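Side-chain contact in Alpha/beta hydrolase fold-3 domain protein (Sulfolobus islandicus, PDB 5LK6), which probably hydrolyses carboxylic esters and lipids as a thermostable serine hydrolase of the alpha/beta hydrolase fold: residues A[129-132]-A[138-141]. Numbering follows the deposited sequence.
Sequences TNWV and KFDG
F139 reaches from the loop to the last turn of the helix and meets two neighbouring residues there, W131 and V132. The far atoms of its ring, CZ and CE2, do the touching. Its CZ lies 4.1 Å from CZ3 on the six-membered ring of W131. One bond round the ring, CE2 of F139 lies 4.1 Å from CG1 of V132. W131 CZ3 sits at the edge of the phenyl ring, near its plane. The side chains of W131 and F139 cross at about a right angle, and so do those of V132 and F139. The planes of the indole and the phenyl ring are close to perpendicular, about 80° apart. No hydrogen bond crosses between the segments, so the contact is purely apolar.

V132 and F139 are both buried, and both touch V73 of strand 72-77. V132 also packs on V106, and F139 on V104, both of strand 104-108. W131 is partly exposed but packed too, on I49, I51 and P52 of strand 46-52. I49 touches F139 as well. An anti chi1 of -177° carries the indole off the helix, with its six-membered ring toward the loop. The two segments belong to one helix-to-strand connection of the alpha/beta hydrolase fold: helix 120-133 lies against the sheet, and the loop after it leads into strand 144-150. F139 therefore joins the end of this helix to the sheet through the loop that follows it. A probable nucleophile elbow follows that strand; the contact itself is structural packing, centred about 19 Å from the centre of the chain.

The solvent side belongs to K138, which is exposed. Its CB lies 4.0 Å above one face of the F139 ring, toward the rim. Farther out, K138 CE passes loosely alongside the six-membered ring of W131, 4.5 Å from CZ2.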
loop_
_atom_site.group_PDB
_atom_site.type_symbol
_atom_site.label_atom_id
_atom_site.label_comp_id
_atom_site.label_asym_id
_atom_site.label_seq_id
_atom_site.Cartn_x
_atom_site.Cartn_y
_atom_site.Cartn_z
ATOM N N THR A 129 2.782 24.321 -11.184
ATOM C CA THR A 129 3.414 23.150 -11.761
ATOM C C THR A 129 4.287 23.533 -12.966
ATOM O O THR A 129 5.434 23.110 -13.081
ATOM C CB THR A 129 2.375 22.072 -12.134
ATOM O OG1 THR A 129 1.746 21.636 -10.933
ATOM C CG2 THR A 129 3.019 20.868 -12.813
ATOM N N ASN A 130 3.735 24.361 -13.827
ATOM C CA ASN A 130 4.379 24.776 -15.046
ATOM C C ASN A 130 5.633 25.576 -14.747
ATOM O O ASN A 130 6.698 25.365 -15.350
ATOM C CB ASN A 130 3.390 25.586 -15.843
ATOM C CG ASN A 130 3.847 25.846 -17.250
ATOM O OD1 ASN A 130 3.809 24.994 -18.147
ATOM N ND2 ASN A 130 4.225 27.059 -17.463
ATOM N N TRP A 131 5.541 26.438 -13.767
ATOM C CA TRP A 131 6.668 27.242 -13.415
ATOM C C TRP A 131 7.784 26.439 -12.761
ATOM O O TRP A 131 8.952 26.635 -13.106
ATOM C CB TRP A 131 6.243 28.352 -12.477
ATOM C CG TRP A 131 7.312 29.285 -12.114
ATOM C CD1 TRP A 131 7.673 30.445 -12.798
ATOM C CD2 TRP A 131 8.178 29.202 -10.962
ATOM N NE1 TRP A 131 8.693 31.076 -12.120
ATOM C CE2 TRP A 131 9.026 30.360 -10.995
ATOM C CE3 TRP A 131 8.293 28.304 -9.895
ATOM C CZ2 TRP A 131 9.983 30.630 -10.005
ATOM C CZ3 TRP A 131 9.270 28.556 -8.897
ATOM C CH2 TRP A 131 10.110 29.719 -8.976
ATOM N N VAL A 132 7.434 25.561 -11.812
ATOM C CA VAL A 132 8.434 24.719 -11.148
ATOM C C VAL A 132 9.174 23.846 -12.201
ATOM O O VAL A 132 10.385 23.702 -12.163
ATOM C CB VAL A 132 7.809 23.874 -10.022
ATOM C CG1 VAL A 132 8.751 22.741 -9.565
ATOM C CG2 VAL A 132 7.415 24.757 -8.855
ATOM N N LYS A 138 16.524 25.948 -10.059
ATOM C CA LYS A 138 16.348 26.537 -8.711
ATOM C C LYS A 138 16.316 25.478 -7.602
ATOM O O LYS A 138 16.508 25.809 -6.457
ATOM C CB LYS A 138 15.043 27.380 -8.575
ATOM C CG LYS A 138 15.066 28.884 -8.856
ATOM C CD LYS A 138 15.191 29.214 -10.355
ATOM C CE LYS A 138 14.430 30.486 -10.753
ATOM N NZ LYS A 138 14.689 31.623 -9.812
ATOM N N PHE A 139 15.993 24.227 -7.929
ATOM C CA PHE A 139 15.695 23.183 -6.934
ATOM C C PHE A 139 16.623 22.005 -7.017
ATOM O O PHE A 139 16.513 21.080 -6.184
ATOM C CB PHE A 139 14.269 22.635 -7.181
ATOM C CG PHE A 139 13.199 23.664 -7.050
ATOM C CD1 PHE A 139 12.824 24.125 -5.808
ATOM C CD2 PHE A 139 12.603 24.205 -8.164
ATOM C CE1 PHE A 139 11.844 25.089 -5.678
ATOM C CE2 PHE A 139 11.638 25.185 -8.042
ATOM C CZ PHE A 139 11.245 25.625 -6.798
ATOM N N ASP A 140 17.492 22.035 -8.038
ATOM C CA ASP A 140 18.444 20.958 -8.373
ATOM C C ASP A 140 17.603 19.749 -8.747
ATOM O O ASP A 140 17.792 18.695 -8.205
ATOM C CB ASP A 140 19.471 20.723 -7.199
ATOM C CG ASP A 140 20.694 19.821 -7.587
ATOM O OD1 ASP A 140 20.869 19.450 -8.806
ATOM O OD2 ASP A 140 21.453 19.473 -6.616
ATOM N N GLY A 141 16.672 19.922 -9.681
ATOM C CA GLY A 141 15.674 18.917 -9.996
ATOM C C GLY A 141 15.917 18.185 -11.277
ATOM O O GLY A 141 14.997 18.016 -12.077
#